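CGAS/DncV-like nucleotidyltransferase in E. coli homolog (Elizabethkingia meningoseptica ATCC 13253 = NBRC 12535, PDB 6E0O) synthesises cyclic dinucleotide second messengers from nucleoside triphosphates with the help of magnesium, as the signal-making enzyme of a CBASS antiphage defence system. Local coordinates at residues M1-S4 and E5-I9; P14-T17 and T18-K22; A103-E106 and E107-N111. All blocks are in the same frame, centred on the assembly; numbering follows the deposited sequence. Where two conformers were deposited one is given.

Contact 1 of 3, residues M1-S4 and E5-I9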
ATOM      1  N   MET A   1      27.036 -12.667  -4.768  1.00 36.57           N
ATOM      2  CA  MET A   1      25.857 -12.678  -3.854  1.00 35.89           C
ATOM      3  C   MET A   1      24.956 -13.879  -4.150  1.00 31.07           C
ATOM      4  O   MET A   1      25.218 -14.643  -5.073  1.00 35.79           O
ATOM      5  CB  MET A   1      25.071 -11.381  -3.989  1.00 40.09           C
ATOM      6  CG  MET A   1      24.439 -11.178  -5.342  1.00 42.95           C
ATOM      7  SD  MET A   1      23.040 -10.056  -5.219  1.00 47.47           S
ATOM      8  CE  MET A   1      21.875 -11.112  -4.353  1.00 29.54           C
ATOM      9  N   ASN A   2      23.876 -14.026  -3.378  1.00 24.19           N
ATOM     10  CA  ASN A   2      23.180 -15.307  -3.323  1.00 23.39           C
ATOM     11  C   ASN A   2      22.176 -15.516  -4.447  1.00 23.71           C
ATOM     12  O   ASN A   2      21.788 -16.664  -4.698  1.00 29.17           O
ATOM     13  CB  ASN A   2      22.457 -15.451  -1.981  1.00 22.20           C
ATOM     14  CG  ASN A   2      23.407 -15.483  -0.813  1.00 20.21           C
ATOM     15  OD1 ASN A   2      24.574 -15.867  -0.950  1.00 24.29           O
ATOM     16  ND2 ASN A   2      22.911 -15.102   0.350  1.00 19.52           N
ATOM     17  N   PHE A   3      21.740 -14.456  -5.110  1.00 19.89           N
ATOM     18  CA  PHE A   3      20.731 -14.546  -6.151  1.00 19.82           C
ATOM     19  C   PHE A   3      21.253 -13.846  -7.389  1.00 19.50           C
ATOM     20  O   PHE A   3      21.896 -12.797  -7.300  1.00 22.37           O
ATOM     21  CB  PHE A   3      19.419 -13.916  -5.690  1.00 21.04           C
ATOM     22  CG  PHE A   3      18.867 -14.545  -4.444  1.00 19.79           C
ATOM     23  CD1 PHE A   3      18.113 -15.706  -4.507  1.00 22.77           C
ATOM     24  CD2 PHE A   3      19.133 -13.997  -3.209  1.00 17.43           C
ATOM     25  CE1 PHE A   3      17.624 -16.292  -3.360  1.00 22.68           C
ATOM     26  CE2 PHE A   3      18.645 -14.575  -2.056  1.00 18.13           C
ATOM     27  CZ  PHE A   3      17.892 -15.728  -2.131  1.00 18.96           C
ATOM     28  N   SER A   4      20.986 -14.444  -8.538  1.00 18.18           N
ATOM     29  CA  SER A   4      21.516 -13.928  -9.779  1.00 18.57           C
ATOM     30  C   SER A   4      20.738 -12.691 -10.222  1.00 16.01           C
ATOM     31  O   SER A   4      19.646 -12.389  -9.730  1.00 16.23           O
ATOM     32  CB  SER A   4      21.388 -14.988 -10.864  1.00 19.36           C
ATOM     33  OG  SER A   4      20.012 -15.182 -11.152  1.00 19.57           O
ATOM     34  N   GLU A   5      21.323 -11.969 -11.179  1.00 16.49           N
ATOM     35  CA  GLU A   5      20.628 -10.864 -11.823  1.00 15.96           C
ATOM     36  C   GLU A   5      19.256 -11.306 -12.317  1.00 15.20           C
ATOM     37  O   GLU A   5      18.253 -10.616 -12.102  1.00 14.90           O
ATOM     38  CB  GLU A   5      21.497 -10.338 -12.966  1.00 16.97           C
ATOM     39  CG  GLU A   5      20.899  -9.207 -13.776  1.00 16.75           C
ATOM     40  CD  GLU A   5      21.000  -7.838 -13.117  1.00 16.47           C
ATOM     41  OE1 GLU A   5      21.592  -7.713 -12.021  1.00 16.71           O
ATOM     42  OE2 GLU A   5      20.494  -6.873 -13.721  1.00 16.08           O
ATOM     43  N   GLN A   6      19.190 -12.468 -12.974  1.00 16.47           N
ATOM     44  CA  GLN A   6      17.916 -12.935 -13.506  1.00 16.69           C
ATOM     45  C   GLN A   6      16.913 -13.230 -12.393  1.00 15.27           C
ATOM     46  O   GLN A   6      15.716 -12.984 -12.555  1.00 15.83           O
ATOM     47  CB  GLN A   6      18.117 -14.170 -14.381  1.00 17.91           C
ATOM     48  CG  GLN A   6      16.834 -14.607 -15.054  1.00 21.32           C
ATOM     49  CD  GLN A   6      16.299 -13.551 -15.995  1.00 24.02           C
ATOM     50  OE1 GLN A   6      17.010 -13.087 -16.885  1.00 26.98           O
ATOM     51  NE2 GLN A   6      15.049 -13.150 -15.790  1.00 24.85           N
ATOM     52  N   GLN A   7      17.368 -13.791 -11.272  1.00 14.82           N
ATOM     53  CA  GLN A   7      16.447 -14.042 -10.167  0.60 15.34           C
ATOM     54  C   GLN A   7      15.870 -12.736  -9.635  1.00 15.29           C
ATOM     55  O   GLN A   7      14.676 -12.662  -9.316  1.00 16.06           O
ATOM     56  CB  GLN A   7      17.148 -14.839  -9.069  0.60 16.53           C
ATOM     57  CG  GLN A   7      17.399 -16.301  -9.446  0.60 18.21           C
ATOM     58  CD  GLN A   7      18.190 -17.060  -8.395  0.60 21.45           C
ATOM     59  OE1 GLN A   7      19.365 -16.778  -8.161  0.60 20.24           O
ATOM     60  NE2 GLN A   7      17.550 -18.037  -7.760  0.60 23.62           N
ATOM     61  N   LEU A   8      16.696 -11.689  -9.546  1.00 14.99           N
ATOM     62  CA  LEU A   8      16.186 -10.394  -9.104  1.00 14.71           C
ATOM     63  C   LEU A   8      15.168  -9.853 -10.094  1.00 13.83           C
ATOM     64  O   LEU A   8      14.138  -9.296  -9.696  1.00 14.61           O
ATOM     65  CB  LEU A   8      17.326  -9.391  -8.930  1.00 15.07           C
ATOM     66  CG  LEU A   8      18.356  -9.701  -7.845  1.00 16.29           C
ATOM     67  CD1 LEU A   8      19.367  -8.559  -7.768  1.00 18.23           C
ATOM     68  CD2 LEU A   8      17.691  -9.930  -6.504  1.00 15.88           C
ATOM     69  N   ILE A   9      15.443  -9.990 -11.395  1.00 14.00           N
ATOM     70  CA  ILE A   9      14.473  -9.563 -12.399  1.00 14.43           C
ATOM     71  C   ILE A   9      13.153 -10.299 -12.201  1.00 15.32           C
ATOM     72  O   ILE A   9      12.074  -9.697 -12.244  1.00 14.96           O
ATOM     73  CB  ILE A   9      15.038  -9.760 -13.818  1.00 14.73           C
ATOM     74  CG1 ILE A   9      16.226  -8.812 -14.037  1.00 15.96           C
ATOM     75  CG2 ILE A   9      13.948  -9.533 -14.856  1.00 16.83           C
ATOM     76  CD1 ILE A   9      17.014  -9.091 -15.302  1.00 17.59           C
TER
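In one of its two conformers, the one described here, Gln7 folds its side chain back over Ser4 and closes a capping box at the start of helix 5-11. CB of Gln7 lies 3.6 Å from Ser4 OG. The next atom, CG, stands anti to its own carbonyl carbon (chi1 -72°) and comes nearer still, 3.3 Å from the same OG, so the chain runs back past the serine hydroxyl toward the backbone before the helix. CD carries the amide on to Ser4 N, and OE1 accepts from that N-H at 2.9 Å in a nearly straight bond (168°), the donor tilted modestly from the carbonyl plane. OE1 also rests 3.3 Å from Phe3 CA and lies at the edge of the Phe3 ring, near its plane. On the other branch of the amide, NE2 comes within 4.0 Å of Phe3 CD1; amide and ring planes stand 56° apart.

Ser4 returns the bond. Its OG, set between its own N and carbonyl carbon, accepts from Gln7 N at 3.0 Å and supplies a partner for an N-H of the first helical turn. Main chain and side chain therefore trade one bond in each direction, the reciprocal pair that marks Ser4 as the N-cap of the helix. Ser4 O then accepts from Leu8 N at 3.0 Å, and CG of Leu8 packs close to that oxygen.

Outside the box, Glu5 binds Thr237 and the backbone N of Tyr236, holding the first turn against the start of helix 236-252, where Leu8 also packs on Thr237 and Leu240. Phe3 meets the ring of Trp11 and touches Leu289, while Asn2 bonds to Tyr288 O, so the N terminus lies on the end of helix 275-289, far from the bound nucleotide.

Contact 2 of 3, residues P14-T17 and T18-K22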
ATOM      1  N   PRO A  14       5.400  -7.786 -11.266  1.00 15.01           N
ATOM      2  CA  PRO A  14       4.109  -7.901 -10.576  1.00 15.21           C
ATOM      3  C   PRO A  14       3.582  -9.317 -10.726  1.00 17.32           C
ATOM      4  O   PRO A  14       3.724  -9.944 -11.778  1.00 19.44           O
ATOM      5  CB  PRO A  14       3.201  -6.905 -11.310  1.00 18.71           C
ATOM      6  CG  PRO A  14       4.060  -6.131 -12.208  1.00 18.51           C
ATOM      7  CD  PRO A  14       5.333  -6.905 -12.443  1.00 15.41           C
ATOM      8  N   VAL A  15       2.962  -9.822  -9.666  1.00 16.00           N
ATOM      9  CA  VAL A  15       2.405 -11.171  -9.714  1.00 18.65           C
ATOM     10  C   VAL A  15       0.891 -11.149  -9.899  1.00 25.07           C
ATOM     11  O   VAL A  15       0.370 -11.775 -10.827  1.00 32.99           O
ATOM     12  CB  VAL A  15       2.872 -11.997  -8.504  1.00 19.13           C
ATOM     13  CG1 VAL A  15       2.224 -13.359  -8.513  1.00 20.51           C
ATOM     14  CG2 VAL A  15       4.392 -12.136  -8.523  1.00 22.39           C
ATOM     15  N   SER A  16       0.179 -10.443  -9.030  1.00 22.34           N
ATOM     16  CA  SER A  16      -1.249 -10.191  -9.189  1.00 18.87           C
ATOM     17  C   SER A  16      -1.441  -8.774  -9.711  1.00 17.42           C
ATOM     18  O   SER A  16      -0.728  -7.857  -9.298  1.00 20.09           O
ATOM     19  CB  SER A  16      -1.953 -10.292  -7.836  1.00 17.75           C
ATOM     20  OG  SER A  16      -1.906 -11.597  -7.294  1.00 19.60           O
ATOM     21  N   THR A  17      -2.415  -8.588 -10.600  1.00 17.22           N
ATOM     22  CA  THR A  17      -2.707  -7.249 -11.096  1.00 17.13           C
ATOM     23  C   THR A  17      -4.207  -7.088 -11.327  1.00 16.93           C
ATOM     24  O   THR A  17      -4.977  -8.052 -11.312  1.00 17.19           O
ATOM     25  CB  THR A  17      -1.984  -6.928 -12.415  1.00 21.96           C
ATOM     26  OG1 THR A  17      -2.567  -7.714 -13.465  1.00 23.32           O
ATOM     27  CG2 THR A  17      -0.490  -7.191 -12.323  1.00 22.71           C
ATOM     28  N   THR A  18      -4.613  -5.848 -11.587  1.00 19.11           N
ATOM     29  CA  THR A  18      -6.015  -5.552 -11.854  1.00 22.25           C
ATOM     30  C   THR A  18      -6.526  -6.193 -13.138  1.00 24.97           C
ATOM     31  O   THR A  18      -7.745  -6.236 -13.339  1.00 31.22           O
ATOM     32  CB  THR A  18      -6.200  -4.036 -11.913  1.00 24.90           C
ATOM     33  OG1 THR A  18      -5.399  -3.505 -12.975  1.00 29.79           O
ATOM     34  CG2 THR A  18      -5.786  -3.397 -10.587  1.00 24.62           C
ATOM     35  N   GLU A  19      -5.638  -6.696 -13.997  1.00 26.44           N
ATOM     36  CA  GLU A  19      -6.082  -7.419 -15.183  1.00 29.03           C
ATOM     37  C   GLU A  19      -6.602  -8.808 -14.841  1.00 27.58           C
ATOM     38  O   GLU A  19      -7.275  -9.429 -15.671  1.00 29.29           O
ATOM     39  CB  GLU A  19      -4.932  -7.565 -16.184  1.00 32.50           C
ATOM     40  CG  GLU A  19      -4.472  -6.260 -16.792  1.00 38.30           C
ATOM     41  CD  GLU A  19      -5.619  -5.481 -17.398  1.00 44.43           C
ATOM     42  OE1 GLU A  19      -5.908  -5.670 -18.599  1.00 45.78           O
ATOM     43  OE2 GLU A  19      -6.246  -4.691 -16.656  1.00 47.01           O
ATOM     44  N   ASP A  20      -6.299  -9.311 -13.650  1.00 21.22           N
ATOM     45  CA  ASP A  20      -6.648 -10.681 -13.319  1.00 19.50           C
ATOM     46  C   ASP A  20      -8.159 -10.843 -13.241  1.00 18.81           C
ATOM     47  O   ASP A  20      -8.861 -10.027 -12.634  1.00 17.40           O
ATOM     48  CB  ASP A  20      -6.038 -11.070 -11.980  1.00 19.09           C
ATOM     49  CG  ASP A  20      -4.530 -11.129 -12.020  1.00 21.08           C
ATOM     50  OD1 ASP A  20      -3.966 -11.205 -13.130  1.00 25.82           O
ATOM     51  OD2 ASP A  20      -3.915 -11.104 -10.935  1.00 21.13           O
ATOM     52  N   LEU A  21      -8.654 -11.930 -13.833  1.00 20.18           N
ATOM     53  CA  LEU A  21     -10.088 -12.196 -13.828  1.00 18.73           C
ATOM     54  C   LEU A  21     -10.650 -12.225 -12.414  1.00 16.21           C
ATOM     55  O   LEU A  21     -11.731 -11.678 -12.159  1.00 15.29           O
ATOM     56  CB  LEU A  21     -10.352 -13.525 -14.528  1.00 22.10           C
ATOM     57  CG  LEU A  21     -11.768 -14.087 -14.452  1.00 27.05           C
ATOM     58  CD1 LEU A  21     -12.752 -13.133 -15.098  1.00 30.26           C
ATOM     59  CD2 LEU A  21     -11.838 -15.464 -15.119  1.00 31.31           C
ATOM     60  N   LYS A  22      -9.942 -12.866 -11.480  1.00 15.05           N
ATOM     61  CA  LYS A  22     -10.462 -12.985 -10.121  1.00 15.57           C
ATOM     62  C   LYS A  22     -10.465 -11.642  -9.403  1.00 14.04           C
ATOM     63  O   LYS A  22     -11.271 -11.437  -8.492  1.00 13.89           O
ATOM     64  CB  LYS A  22      -9.674 -14.039  -9.338  1.00 16.46           C
ATOM     65  CG  LYS A  22      -9.946 -15.478  -9.784  1.00 18.15           C
ATOM     66  CD  LYS A  22      -9.091 -16.497  -9.037  1.00 19.01           C
ATOM     67  CE  LYS A  22      -9.515 -16.686  -7.590  1.00 21.38           C
ATOM     68  NZ  LYS A  22      -8.658 -17.702  -6.888  1.00 25.25           N
TER
HETATM   69  O   HOH W   1      -1.585 -10.471 -13.585  1.00 39.09           O
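Thr17 to Asp20 make a type I beta turn, closed by Asp20 N donating to Thr17 O at 3.0 Å, just before helix 21-38. The Asp20 side chain turns back across this turn: with CG anti to its carbonyl carbon (chi1 -67°), OD2 accepts from Thr17 N at 2.9 Å. That N-H meets OD2 from above the carboxylate plane, 60° out of it. OD2 also touches Ser16 CA at 3.3 Å. Thr17 OG1 takes a longer bond from Glu19 N at 3.3 Å, the bond of an ST turn, and CB of Glu19 packs beside the same hydroxyl. A water links the side chains of Thr17 and Asp20, lying 2.9 Å from Thr17 OG1 and donating to Asp20 OD1 in a short contact of 2.5 Å. The Ser16 hydroxyl has partners of its own: OG bonds to Arg57 O and Ser60 N, and the side chain touches Tyr50, which probably binds GTP.

Asp20 stands at the N-cap position, yet its carboxylate makes no capping bond and binds the turn instead. Its two oxygens are divided between a backbone N-H and a water, which probably helps stabilise the negative charge and hold the carboxylate in its rotation where the chain enters the helix.

Contact 3 of 3, residues A103-E106 and E107-N111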
ATOM      1  N   ALA A 103     -21.164   0.117   9.802  1.00 13.87           N
ATOM      2  CA  ALA A 103     -22.197  -0.894  10.016  1.00 14.57           C
ATOM      3  C   ALA A 103     -23.063  -1.071   8.774  1.00 14.35           C
ATOM      4  O   ALA A 103     -23.412  -2.195   8.402  1.00 14.29           O
ATOM      5  CB  ALA A 103     -23.068  -0.515  11.212  1.00 16.41           C
ATOM      6  N   ASP A 104     -23.420   0.032   8.118  1.00 14.61           N
ATOM      7  CA  ASP A 104     -24.233  -0.054   6.911  1.00 14.78           C
ATOM      8  C   ASP A 104     -23.459  -0.717   5.780  1.00 13.16           C
ATOM      9  O   ASP A 104     -24.031  -1.464   4.977  1.00 13.57           O
ATOM     10  CB  ASP A 104     -24.684   1.346   6.498  1.00 17.24           C
ATOM     11  CG  ASP A 104     -25.737   1.926   7.426  1.00 21.79           C
ATOM     12  OD1 ASP A 104     -26.253   1.200   8.309  1.00 24.99           O
ATOM     13  OD2 ASP A 104     -26.044   3.126   7.268  1.00 25.74           O
ATOM     14  N   THR A 105     -22.151  -0.453   5.708  1.00 12.72           N
ATOM     15  CA  THR A 105     -21.304  -1.097   4.710  1.00 11.85           C
ATOM     16  C   THR A 105     -21.258  -2.598   4.948  1.00 11.81           C
ATOM     17  O   THR A 105     -21.403  -3.393   4.016  1.00 12.08           O
ATOM     18  CB  THR A 105     -19.896  -0.499   4.772  1.00 12.34           C
ATOM     19  OG1 THR A 105     -19.954   0.904   4.516  1.00 13.15           O
ATOM     20  CG2 THR A 105     -19.001  -1.136   3.729  1.00 12.77           C
ATOM     21  N   GLU A 106     -21.065  -3.004   6.207  1.00 12.72           N
ATOM     22  CA  GLU A 106     -21.055  -4.424   6.537  1.00 13.23           C
ATOM     23  C   GLU A 106     -22.380  -5.078   6.167  1.00 12.25           C
ATOM     24  O   GLU A 106     -22.408  -6.178   5.609  1.00 13.26           O
ATOM     25  CB  GLU A 106     -20.742  -4.587   8.024  1.00 15.88           C
ATOM     26  CG  GLU A 106     -20.602  -6.017   8.466  1.00 18.68           C
ATOM     27  CD  GLU A 106     -20.262  -6.156   9.941  1.00 26.45           C
ATOM     28  OE1 GLU A 106     -20.091  -5.126  10.629  1.00 28.64           O
ATOM     29  OE2 GLU A 106     -20.165  -7.302  10.415  1.00 31.28           O
ATOM     30  N   GLU A 107     -23.489  -4.391   6.439  1.00 13.28           N
ATOM     31  CA  GLU A 107     -24.808  -4.930   6.125  1.00 14.10           C
ATOM     32  C   GLU A 107     -24.989  -5.095   4.625  1.00 12.96           C
ATOM     33  O   GLU A 107     -25.474  -6.130   4.157  1.00 13.45           O
ATOM     34  CB  GLU A 107     -25.852  -3.978   6.692  1.00 16.28           C
ATOM     35  CG  GLU A 107     -27.271  -4.393   6.539  1.00 20.18           C
ATOM     36  CD  GLU A 107     -28.188  -3.511   7.367  1.00 25.76           C
ATOM     37  OE1 GLU A 107     -27.941  -3.369   8.584  1.00 30.09           O
ATOM     38  OE2 GLU A 107     -29.140  -2.948   6.792  1.00 31.14           O
ATOM     39  N   ALA A 108     -24.618  -4.074   3.851  1.00 12.40           N
ATOM     40  CA  ALA A 108     -24.734  -4.162   2.400  1.00 13.08           C
ATOM     41  C   ALA A 108     -23.962  -5.359   1.873  1.00 12.28           C
ATOM     42  O   ALA A 108     -24.436  -6.072   0.982  1.00 13.57           O
ATOM     43  CB  ALA A 108     -24.223  -2.869   1.759  1.00 14.10           C
ATOM     44  N   LEU A 109     -22.771  -5.599   2.423  1.00 11.45           N
ATOM     45  CA  LEU A 109     -21.953  -6.715   1.971  1.00 11.84           C
ATOM     46  C   LEU A 109     -22.523  -8.042   2.448  1.00 11.48           C
ATOM     47  O   LEU A 109     -22.592  -9.005   1.677  1.00 11.67           O
ATOM     48  CB  LEU A 109     -20.518  -6.503   2.441  1.00 11.23           C
ATOM     49  CG  LEU A 109     -19.822  -5.284   1.818  1.00 11.53           C
ATOM     50  CD1 LEU A 109     -18.521  -4.973   2.547  1.00 11.72           C
ATOM     51  CD2 LEU A 109     -19.562  -5.529   0.339  1.00 11.84           C
ATOM     52  N   ARG A 110     -22.965  -8.111   3.703  1.00 11.92           N
ATOM     53  CA  ARG A 110     -23.495  -9.369   4.218  1.00 12.59           C
ATOM     54  C   ARG A 110     -24.762  -9.790   3.479  1.00 12.16           C
ATOM     55  O   ARG A 110     -25.005 -10.989   3.293  1.00 13.13           O
ATOM     56  CB  ARG A 110     -23.789  -9.232   5.710  1.00 15.09           C
ATOM     57  CG  ARG A 110     -24.105 -10.554   6.366  1.00 18.91           C
ATOM     58  CD  ARG A 110     -24.048 -10.545   7.872  1.00 24.93           C
ATOM     59  NE  ARG A 110     -22.907  -9.876   8.424  1.00 30.82           N
ATOM     60  CZ  ARG A 110     -21.737 -10.471   8.441  1.00 37.32           C
ATOM     61  NH1 ARG A 110     -20.685  -9.877   8.955  1.00 39.11           N
ATOM     62  NH2 ARG A 110     -21.623 -11.691   7.915  1.00 39.87           N
ATOM     63  N   ASN A 111     -25.573  -8.827   3.032  1.00 12.08           N
ATOM     64  CA  ASN A 111     -26.798  -9.190   2.328  1.00 12.81           C
ATOM     65  C   ASN A 111     -26.496 -10.001   1.083  1.00 14.01           C
ATOM     66  O   ASN A 111     -27.318 -10.831   0.684  1.00 15.99           O
ATOM     67  CB  ASN A 111     -27.592  -7.948   1.932  1.00 13.26           C
ATOM     68  CG  ASN A 111     -28.275  -7.304   3.099  1.00 13.96           C
ATOM     69  OD1 ASN A 111     -28.527  -7.955   4.112  1.00 14.92           O
ATOM     70  ND2 ASN A 111     -28.596  -6.024   2.965  1.00 15.95           N
TER
HETATM   71  O   HOH W   2     -26.351  -1.018   9.856  1.00 33.14           O
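Glu106 and Arg110, one helical turn apart on helix 98-113, reach out side by side and join in a salt bridge. NH1 of Arg110 donates to OE2 of Glu106 at 3.0 Å with an angle of 156°, and the oxygen uses its anti lone pair, the one turned away from OE1. It sits at the edge of the guanidinium, only 3° out of its plane, although carboxylate and guanidinium planes are 66° apart. Glu106 is stretched out, CG anti to the backbone N, whereas Arg110 bends at chi3 to bring NH1 alongside. Beneath the bridge the backbone repeats the pairing, Arg110 N donating to Glu106 O at 2.8 Å.

Around the helix from this pair, Asp104 and Glu107 share a water that donates to Asp104 OD1 at 2.7 Å and to Glu107 OE1 at 3.1 Å. Asp104 OD1 and Glu107 OE1 are 4.9 Å apart, and the water between them probably eases the repulsion of like charges. Thr105 and Leu109 point the same way, CG2 of Thr105 meeting CD1 of Leu109 at 4.0 Å.

Farther out, Asp104 OD2 bonds to the hydroxyl of Tyr96 and Thr105 OG1 back to Leu101 O. The other outer polar partners are looser: Glu106 OE1 has a long, weak ion pair with Arg119 NH1, and Arg110 NH2 a weak hydrogen bond to Val117 O, both from strand 117-119. The apolar side of the helix lies on the sheet, Thr105 on Val137 and Pro139 and Leu109 on Val137, all of strand 135-147, with Leu109 also on Ile124 and Val126 of strand 124-126, while helix 21-38 flanks it, Phe38 touching Asp104 and Thr105, and Leu34 touching Leu109.

From the N terminus the three contacts come in series, none crossing another, and each ties together only neighbouring residues. Contact 1 opens helix 5-11 and sets it on the C-terminal helices 236-252 and 275-289. A loop then leads to contact 2, whose turn opens helix 21-38 beside helix 48-52, which probably binds GTP; the nearest atoms of these two contacts are about 7 Å apart. Contact 3 lies within helix 98-113, against the sheet strands and the same helix 21-38 that contact 2 begins. Contacts 1 and 3 are on opposite sides of the chain's centre, about 46 Å between centres; the centre of contact 2 lies about 24 Å from that of contact 1 and about 26 Å from that of contact 3.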